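Local coordinates for protein transcriptional regulator, LacI family (PDB 3JY6) that probably acts as a DNA-binding transcription factor that controls gene expression, the modelled portion being its periplasmic-binding-protein-like domain, at residues Ala150-Val155 / Thr177-Lys182; Thr116-Gln121 / Thr210-Gly215; Ser73-Val78 / Cys98-Val103. One frame throughout, in Å; residues are numbered along the deposited sequence.

Contact 1: Ala150-Val155 / Thr177-Lys182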
loop_
_atom_site.group_PDB
_atom_site.type_symbol
_atom_site.label_atom_id
_atom_site.label_comp_id
_atom_site.label_asym_id
_atom_site.label_seq_id
_atom_site.Cartn_x
_atom_site.Cartn_y
_atom_site.Cartn_z
ATOM N N ALA A 150 18.583 -10.260 -24.192
ATOM C CA ALA A 150 19.477 -11.187 -23.492
ATOM C C ALA A 150 19.557 -12.605 -24.068
ATOM O O ALA A 150 18.583 -13.129 -24.610
ATOM C CB ALA A 150 19.077 -11.257 -22.024
ATOM N N GLN A 151 20.720 -13.232 -23.921
ATOM C CA GLN A 151 20.933 -14.586 -24.423
ATOM C C GLN A 151 20.374 -15.621 -23.460
ATOM O O GLN A 151 19.346 -16.251 -23.718
ATOM C CB GLN A 151 22.435 -14.839 -24.637
ATOM N N ASP A 152 21.084 -15.790 -22.351
ATOM C CA ASP A 152 20.720 -16.743 -21.319
ATOM C C ASP A 152 19.609 -16.146 -20.474
ATOM O O ASP A 152 19.859 -15.252 -19.665
ATOM C CB ASP A 152 21.940 -17.036 -20.445
ATOM C CG ASP A 152 21.715 -18.193 -19.491
ATOM O OD1 ASP A 152 20.586 -18.719 -19.444
ATOM O OD2 ASP A 152 22.675 -18.576 -18.785
ATOM N N VAL A 153 18.386 -16.637 -20.675
ATOM C CA VAL A 153 17.232 -16.156 -19.928
ATOM C C VAL A 153 16.423 -17.330 -19.405
ATOM O O VAL A 153 15.998 -18.187 -20.170
ATOM C CB VAL A 153 16.308 -15.284 -20.807
ATOM C CG1 VAL A 153 15.110 -14.810 -19.999
ATOM C CG2 VAL A 153 17.075 -14.104 -21.350
ATOM N N ASP A 154 16.229 -17.373 -18.094
ATOM C CA ASP A 154 15.448 -18.428 -17.467
ATOM C C ASP A 154 14.235 -17.754 -16.847
ATOM O O ASP A 154 14.307 -16.591 -16.450
ATOM C CB ASP A 154 16.275 -19.126 -16.395
ATOM C CG ASP A 154 17.436 -19.905 -16.981
ATOM O OD1 ASP A 154 17.191 -20.772 -17.855
ATOM O OD2 ASP A 154 18.593 -19.654 -16.569
ATOM N N VAL A 155 13.116 -18.461 -16.760
ATOM C CA VAL A 155 11.912 -17.854 -16.201
ATOM C C VAL A 155 11.302 -18.639 -15.052
ATOM O O VAL A 155 11.221 -19.860 -15.100
ATOM C CB VAL A 155 10.845 -17.654 -17.302
ATOM C CG1 VAL A 155 10.473 -18.979 -17.906
ATOM C CG2 VAL A 155 9.609 -16.972 -16.732
ATOM N N THR A 177 22.017 -19.464 -9.351
ATOM C CA THR A 177 23.283 -20.124 -9.114
ATOM C C THR A 177 23.731 -21.262 -10.041
ATOM O O THR A 177 24.777 -21.868 -9.792
ATOM C CB THR A 177 23.284 -20.650 -7.673
ATOM O OG1 THR A 177 24.626 -20.827 -7.229
ATOM C CG2 THR A 177 22.541 -21.979 -7.592
ATOM N N GLN A 178 22.987 -21.550 -11.105
ATOM C CA GLN A 178 23.377 -22.662 -11.971
ATOM C C GLN A 178 24.703 -22.521 -12.711
ATOM O O GLN A 178 25.434 -23.497 -12.851
ATOM C CB GLN A 178 22.259 -23.010 -12.968
ATOM C CG GLN A 178 21.872 -21.919 -13.935
ATOM C CD GLN A 178 20.783 -22.371 -14.897
ATOM O OE1 GLN A 178 20.231 -23.465 -14.756
ATOM N NE2 GLN A 178 20.465 -21.528 -15.874
ATOM N N ASN A 179 25.032 -21.331 -13.196
ATOM C CA ASN A 179 26.303 -21.175 -13.889
ATOM C C ASN A 179 27.115 -19.962 -13.426
ATOM O O ASN A 179 26.741 -19.270 -12.478
ATOM C CB ASN A 179 26.097 -21.149 -15.416
ATOM C CG ASN A 179 25.003 -20.189 -15.855
ATOM O OD1 ASN A 179 25.073 -18.987 -15.596
ATOM N ND2 ASN A 179 23.983 -20.723 -16.540
ATOM N N ASP A 180 28.240 -19.723 -14.091
ATOM C CA ASP A 180 29.110 -18.610 -13.728
ATOM C C ASP A 180 28.819 -17.275 -14.397
ATOM O O ASP A 180 29.421 -16.261 -14.038
ATOM C CB ASP A 180 30.570 -18.985 -13.963
ATOM C CG ASP A 180 31.061 -20.022 -12.980
ATOM O OD1 ASP A 180 30.549 -20.052 -11.836
ATOM O OD2 ASP A 180 31.969 -20.802 -13.339
ATOM N N GLN A 181 27.910 -17.266 -15.366
ATOM C CA GLN A 181 27.562 -16.018 -16.030
ATOM C C GLN A 181 27.051 -15.027 -14.987
ATOM O O GLN A 181 26.322 -15.420 -14.074
ATOM C CB GLN A 181 26.492 -16.273 -17.107
ATOM C CG GLN A 181 27.093 -16.603 -18.477
ATOM C CD GLN A 181 26.074 -17.047 -19.527
ATOM O OE1 GLN A 181 24.952 -16.534 -19.601
ATOM N NE2 GLN A 181 26.482 -17.999 -20.367
ATOM N N LYS A 182 27.466 -13.760 -15.086
ATOM C CA LYS A 182 26.983 -12.742 -14.153
ATOM C C LYS A 182 25.486 -12.787 -14.369
ATOM O O LYS A 182 25.024 -12.919 -15.503
ATOM C CB LYS A 182 27.525 -11.342 -14.485
ATOM C CG LYS A 182 28.969 -11.116 -14.072
ATOM C CD LYS A 182 29.453 -9.694 -14.391
ATOM C CE LYS A 182 28.826 -8.645 -13.472
ATOM N NZ LYS A 182 29.408 -7.278 -13.678
#
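The D152 carboxylate meets the N179 amide from the opposite direction, the two planes turned 50° from each other, while the D154 carboxylate and the Q178 amide stand nearly perpendicular at 79°. Neither pair stacks; each meets through one oxygen and one amide nitrogen. The setting is the four-stranded parallel sheet of a periplasmic-binding-protein-like fold. Strand 152-158 is its outermost strand within the chain, and the loop at 177-182 ends the beta-alpha-beta crossover that leaves this strand, runs through helix 165-177 and enters strand 183-187. Between those two strands lies 125-131, so the loop passes over the start of that middle strand, and the side chains of D152, Q178 and Q181 all touch H125.

D152 and D154 both point at the loop, with V153 turned away between them as the strand's pleat requires. D152 carries its CG anti to the backbone N (chi1 -170°), which swings the carboxylate out toward the loop, where N179 ND2 gives OD2 a weak hydrogen bond of 3.4 Å. The extended side chain of Q181 crosses the same carboxylate and lies beside D152 CB as well as OD2. Further up the strand, D154 OD2 comes within 2.7 Å of Q178 NE2, but the angle is poor and the pair does not count as a hydrogen bond. That oxygen's real partner is NE2 of H125, and the acid beside it may favour a charged imidazole. The whole contact is polar and superficial, and it buries just 162 Å² over both sides. N179 is also tied back to its own loop: its OD1 accepts a weak hydrogen bond from the backbone N of Q181 at 3.3 Å, closing an Asx turn while ND2 faces D152.

Contact 2: Thr116-Gln121 / Thr210-Gly215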
loop_
_atom_site.group_PDB
_atom_site.type_symbol
_atom_site.label_atom_id
_atom_site.label_comp_id
_atom_site.label_asym_id
_atom_site.label_seq_id
_atom_site.Cartn_x
_atom_site.Cartn_y
_atom_site.Cartn_z
ATOM N N THR A 116 19.302 -4.366 -21.622
ATOM C CA THR A 116 20.453 -3.900 -22.381
ATOM C C THR A 116 21.441 -3.191 -21.470
ATOM O O THR A 116 22.648 -3.417 -21.557
ATOM C CB THR A 116 20.000 -2.965 -23.528
ATOM O OG1 THR A 116 19.319 -3.753 -24.514
ATOM C CG2 THR A 116 21.200 -2.243 -24.176
ATOM N N ALA A 117 20.930 -2.342 -20.584
ATOM C CA ALA A 117 21.784 -1.616 -19.649
ATOM C C ALA A 117 22.541 -2.597 -18.761
ATOM O O ALA A 117 23.711 -2.377 -18.439
ATOM C CB ALA A 117 20.946 -0.686 -18.792
ATOM N N PHE A 118 21.870 -3.677 -18.359
ATOM C CA PHE A 118 22.494 -4.686 -17.505
ATOM C C PHE A 118 23.508 -5.548 -18.253
ATOM O O PHE A 118 24.528 -5.932 -17.688
ATOM C CB PHE A 118 21.425 -5.555 -16.834
ATOM C CG PHE A 118 20.925 -4.976 -15.544
ATOM C CD1 PHE A 118 21.723 -5.017 -14.405
ATOM C CD2 PHE A 118 19.698 -4.309 -15.485
ATOM C CE1 PHE A 118 21.317 -4.395 -13.225
ATOM C CE2 PHE A 118 19.277 -3.681 -14.311
ATOM C CZ PHE A 118 20.086 -3.720 -13.174
ATOM N N ARG A 119 23.233 -5.838 -19.521
ATOM C CA ARG A 119 24.152 -6.629 -20.339
ATOM C C ARG A 119 25.476 -5.892 -20.505
ATOM O O ARG A 119 26.541 -6.494 -20.443
ATOM C CB ARG A 119 23.552 -6.876 -21.721
ATOM C CG ARG A 119 22.587 -8.030 -21.770
ATOM C CD ARG A 119 23.287 -9.265 -22.302
ATOM N NE ARG A 119 23.322 -9.285 -23.765
ATOM C CZ ARG A 119 24.018 -10.162 -24.480
ATOM N NH1 ARG A 119 24.748 -11.087 -23.865
ATOM N NH2 ARG A 119 23.970 -10.130 -25.805
ATOM N N GLN A 120 25.398 -4.582 -20.721
ATOM C CA GLN A 120 26.593 -3.772 -20.918
ATOM C C GLN A 120 27.486 -3.766 -19.681
ATOM O O GLN A 120 28.669 -3.433 -19.764
ATOM C CB GLN A 120 26.191 -2.352 -21.319
ATOM C CG GLN A 120 25.355 -2.336 -22.597
ATOM C CD GLN A 120 24.834 -0.960 -22.962
ATOM O OE1 GLN A 120 24.291 -0.243 -22.122
ATOM N NE2 GLN A 120 24.982 -0.595 -24.224
ATOM N N GLN A 121 26.927 -4.151 -18.538
ATOM C CA GLN A 121 27.711 -4.195 -17.315
ATOM C C GLN A 121 28.237 -5.602 -17.062
ATOM O O GLN A 121 28.877 -5.849 -16.044
ATOM C CB GLN A 121 26.887 -3.736 -16.111
ATOM C CG GLN A 121 26.354 -2.327 -16.236
ATOM C CD GLN A 121 26.465 -1.534 -14.945
ATOM O OE1 GLN A 121 25.954 -1.938 -13.894
ATOM N NE2 GLN A 121 27.139 -0.387 -15.022
ATOM N N THR A 210 28.645 -10.418 -9.287
ATOM C CA THR A 210 28.373 -11.633 -10.037
ATOM C C THR A 210 26.855 -11.818 -10.165
ATOM O O THR A 210 26.361 -12.428 -11.116
ATOM C CB THR A 210 29.021 -12.857 -9.346
ATOM O OG1 THR A 210 28.702 -14.041 -10.086
ATOM C CG2 THR A 210 28.531 -12.997 -7.913
ATOM N N VAL A 211 26.126 -11.256 -9.205
ATOM C CA VAL A 211 24.669 -11.313 -9.188
ATOM C C VAL A 211 24.073 -9.986 -8.731
ATOM O O VAL A 211 24.392 -9.495 -7.649
ATOM C CB VAL A 211 24.158 -12.391 -8.224
ATOM C CG1 VAL A 211 22.630 -12.412 -8.238
ATOM C CG2 VAL A 211 24.727 -13.736 -8.597
ATOM N N THR A 212 23.210 -9.401 -9.552
ATOM C CA THR A 212 22.559 -8.149 -9.180
ATOM C C THR A 212 21.043 -8.356 -9.321
ATOM O O THR A 212 20.591 -9.464 -9.589
ATOM C CB THR A 212 23.046 -6.960 -10.067
ATOM O OG1 THR A 212 22.599 -5.731 -9.488
ATOM C CG2 THR A 212 22.496 -7.066 -11.477
ATOM N N ALA A 213 20.248 -7.312 -9.131
ATOM C CA ALA A 213 18.804 -7.483 -9.258
ATOM C C ALA A 213 18.106 -6.188 -9.589
ATOM O O ALA A 213 18.545 -5.118 -9.189
ATOM C CB ALA A 213 18.222 -8.059 -7.976
ATOM N N THR A 214 16.994 -6.302 -10.306
ATOM C CA THR A 214 16.219 -5.153 -10.710
ATOM C C THR A 214 14.776 -5.609 -10.873
ATOM O O THR A 214 14.434 -6.751 -10.564
ATOM C CB THR A 214 16.720 -4.632 -12.059
ATOM O OG1 THR A 214 16.023 -3.427 -12.414
ATOM C CG2 THR A 214 16.499 -5.699 -13.131
ATOM N N GLY A 215 13.946 -4.715 -11.388
ATOM C CA GLY A 215 12.554 -5.042 -11.608
ATOM C C GLY A 215 11.694 -3.797 -11.680
ATOM O O GLY A 215 12.193 -2.672 -11.555
#
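The end of helix 107-119 passes over strand 211-215 with the backbones well apart, the CA of F118 lying 9.0 Å from the CA of T212, and the side chain of F118 fills the interval. This is helix-on-sheet packing: the strand is outermost, within the chain, in a four-stranded parallel sheet, and it is paired through its backbone with strand 183-187.

The F118 ring reaches two threonines that are two residues apart and so point to the same side of the sheet, while A213 between them turns its methyl away. F118 CE1 lies 3.4 Å from the T212 methyl CG2; on the other side of the ring's long axis, CE2 lies 3.5 Å from T214 CB and 3.6 Å from its CG2. The ring approaches obliquely in both cases. The two threonines have the same side-chain rotation, with CG2 between the backbone N and the carbonyl carbon (OG1 chi1 -168° in T212), and this brings a methyl to the phenyl in each. Their hydroxyls have partners elsewhere: OG1 of T212 is bonded to OD1 of N208, and OG1 of T214 to the carbonyl O of T230. F118 also touches V184 of strand 183-187 and T230.

With an alanine in place of F118, both threonine methyls would probably lose their cover and a gap would open between helix and sheet. The nearest polar atom of the strand's backbone here is A213 O, 4.5 Å from F118 CZ, buried and without a partner in the model. No hydrogen bond crosses the contact, which implies that shape and hydrophobic burial hold the helix end to the sheet, while the threonines meet their polar needs outside it.

Contact 3: Ser73-Val78 / Cys98-Val103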
loop_
_atom_site.group_PDB
_atom_site.type_symbol
_atom_site.label_atom_id
_atom_site.label_comp_id
_atom_site.label_asym_id
_atom_site.label_seq_id
_atom_site.Cartn_x
_atom_site.Cartn_y
_atom_site.Cartn_z
ATOM N N SER A 73 -11.534 -6.501 -16.167
ATOM C CA SER A 73 -12.678 -6.478 -17.084
ATOM C C SER A 73 -12.386 -6.099 -18.528
ATOM O O SER A 73 -11.775 -5.053 -18.792
ATOM C CB SER A 73 -13.756 -5.531 -16.554
ATOM O OG SER A 73 -14.367 -6.040 -15.391
ATOM N N ASN A 74 -12.826 -6.945 -19.462
ATOM C CA ASN A 74 -12.656 -6.649 -20.880
ATOM C C ASN A 74 -13.840 -5.748 -21.253
ATOM O O ASN A 74 -14.759 -5.548 -20.452
ATOM C CB ASN A 74 -12.701 -7.922 -21.746
ATOM C CG ASN A 74 -11.553 -8.878 -21.470
ATOM O OD1 ASN A 74 -10.382 -8.488 -21.478
ATOM N ND2 ASN A 74 -11.886 -10.150 -21.245
ATOM N N PRO A 75 -13.828 -5.188 -22.466
ATOM C CA PRO A 75 -14.918 -4.318 -22.906
ATOM C C PRO A 75 -16.291 -4.994 -22.987
ATOM O O PRO A 75 -17.299 -4.338 -22.721
ATOM C CB PRO A 75 -14.424 -3.811 -24.254
ATOM C CG PRO A 75 -12.930 -3.753 -24.036
ATOM C CD PRO A 75 -12.669 -5.068 -23.368
ATOM N N GLN A 76 -16.341 -6.282 -23.338
ATOM C CA GLN A 76 -17.623 -6.993 -23.424
ATOM C C GLN A 76 -18.325 -6.955 -22.063
ATOM O O GLN A 76 -19.542 -6.791 -21.983
ATOM C CB GLN A 76 -17.428 -8.461 -23.852
ATOM C CG GLN A 76 -18.720 -9.122 -24.352
ATOM C CD GLN A 76 -18.674 -10.647 -24.342
ATOM O OE1 GLN A 76 -17.612 -11.256 -24.484
ATOM N NE2 GLN A 76 -19.834 -11.266 -24.187
ATOM N N THR A 77 -17.552 -7.095 -20.993
ATOM C CA THR A 77 -18.097 -7.061 -19.635
ATOM C C THR A 77 -18.566 -5.648 -19.245
ATOM O O THR A 77 -19.649 -5.464 -18.672
ATOM C CB THR A 77 -17.033 -7.504 -18.585
ATOM O OG1 THR A 77 -16.615 -8.845 -18.851
ATOM C CG2 THR A 77 -17.619 -7.435 -17.172
ATOM N N VAL A 78 -17.734 -4.658 -19.550
ATOM C CA VAL A 78 -18.050 -3.282 -19.213
ATOM C C VAL A 78 -19.219 -2.733 -20.029
ATOM O O VAL A 78 -19.937 -1.845 -19.570
ATOM C CB VAL A 78 -16.819 -2.378 -19.403
ATOM C CG1 VAL A 78 -17.191 -0.931 -19.165
ATOM C CG2 VAL A 78 -15.719 -2.810 -18.438
ATOM N N CYS A 98 -8.573 -1.489 -28.053
ATOM C CA CYS A 98 -9.386 -0.977 -26.945
ATOM C C CYS A 98 -10.379 0.094 -27.417
ATOM O O CYS A 98 -10.015 1.011 -28.144
ATOM C CB CYS A 98 -8.478 -0.392 -25.853
ATOM S SG CYS A 98 -9.320 0.060 -24.298
ATOM N N PRO A 99 -11.646 -0.002 -26.984
ATOM C CA PRO A 99 -12.697 0.949 -27.357
ATOM C C PRO A 99 -12.650 2.325 -26.665
ATOM O O PRO A 99 -13.275 3.290 -27.129
ATOM C CB PRO A 99 -13.972 0.188 -27.021
ATOM C CG PRO A 99 -13.568 -0.549 -25.781
ATOM C CD PRO A 99 -12.194 -1.079 -26.137
ATOM N N TRP A 100 -11.930 2.427 -25.556
ATOM C CA TRP A 100 -11.846 3.711 -24.868
ATOM C C TRP A 100 -10.388 4.154 -24.792
ATOM O O TRP A 100 -9.489 3.377 -25.098
ATOM C CB TRP A 100 -12.495 3.616 -23.477
ATOM C CG TRP A 100 -12.239 2.344 -22.749
ATOM C CD1 TRP A 100 -11.050 1.927 -22.229
ATOM C CD2 TRP A 100 -13.188 1.301 -22.476
ATOM N NE1 TRP A 100 -11.201 0.692 -21.635
ATOM C CE2 TRP A 100 -12.505 0.297 -21.754
ATOM C CE3 TRP A 100 -14.556 1.141 -22.721
ATOM C CZ2 TRP A 100 -13.133 -0.881 -21.331
ATOM C CZ3 TRP A 100 -15.181 -0.029 -22.295
ATOM C CH2 TRP A 100 -14.472 -1.014 -21.586
ATOM N N PRO A 101 -10.131 5.419 -24.424
ATOM C CA PRO A 101 -8.733 5.869 -24.346
ATOM C C PRO A 101 -7.959 5.085 -23.287
ATOM O O PRO A 101 -8.542 4.629 -22.301
ATOM C CB PRO A 101 -8.859 7.347 -23.966
ATOM C CG PRO A 101 -10.262 7.734 -24.421
ATOM C CD PRO A 101 -11.070 6.509 -24.086
ATOM N N GLN A 102 -6.652 4.941 -23.482
ATOM C CA GLN A 102 -5.816 4.217 -22.529
ATOM C C GLN A 102 -4.537 4.933 -22.146
ATOM O O GLN A 102 -3.961 5.676 -22.932
ATOM C CB GLN A 102 -5.367 2.880 -23.085
ATOM C CG GLN A 102 -6.411 1.857 -23.370
ATOM C CD GLN A 102 -5.771 0.691 -24.064
ATOM O OE1 GLN A 102 -5.336 0.804 -25.217
ATOM N NE2 GLN A 102 -5.667 -0.432 -23.360
ATOM N N VAL A 103 -4.079 4.643 -20.934
ATOM C CA VAL A 103 -2.841 5.179 -20.407
ATOM C C VAL A 103 -2.009 3.947 -20.065
ATOM O O VAL A 103 -2.381 3.136 -19.206
ATOM C CB VAL A 103 -3.085 6.033 -19.143
ATOM C CG1 VAL A 103 -1.738 6.548 -18.583
ATOM C CG2 VAL A 103 -3.997 7.207 -19.489
#
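P75, in the first turn of helix 75-82, faces P99 in the loop that leads into strand 102-104, their CA atoms 7.2 Å apart. The helix and the strand both belong to the lobe built on the six-stranded parallel sheet of this periplasmic-binding-protein-like fold, where 102-104 lies next to strand 88-91. The turn is held by its own backbone, with V78 N bonded to N74 O; N74 sits at the N-cap position, but its side chain makes no capping bond.

The two proline rings cross at about a right angle, and P75 CG sits 3.5 Å from P99 CD, tighter than usual for two carbons. P99 also lies on one face of the W100 indole, its CG 3.6 Å above the plane and offset toward the rim. With chi1 at 39°, W100 has its CG between the backbone N and the carbonyl carbon, and the six-membered ring is carried to the helix. There its far corner, CH2, rests obliquely against two residues of the first turn, 3.6 Å from P75 CA and 3.5 Å from V78 CB. W100 also touches V88 and S90 of strand 88-91, so the indole packs between helix and sheet. Beside CH2, the indole's CZ3 adds a further touch, 3.8 Å from V78 CG1.

Contacts 1 and 2 belong to the four-stranded sheet and have centres about 11 Å apart, whereas contact 3 sits in the other lobe, on the opposite side of the chain's centre, about 38 Å and 35 Å from them between centres. Contact 2 is buried and apolar; contact 3 is apolar too but only partly buried, built on prolines and an indole; contact 1 is a surface meeting of acids and amides. Contacts 1 and 2 also touch directly, where K182 NZ lies 2.8 Å from Q121 O, a probable hydrogen bond. The chain itself joins contacts 3 and 2, because helix 107-119 follows strand 102-104.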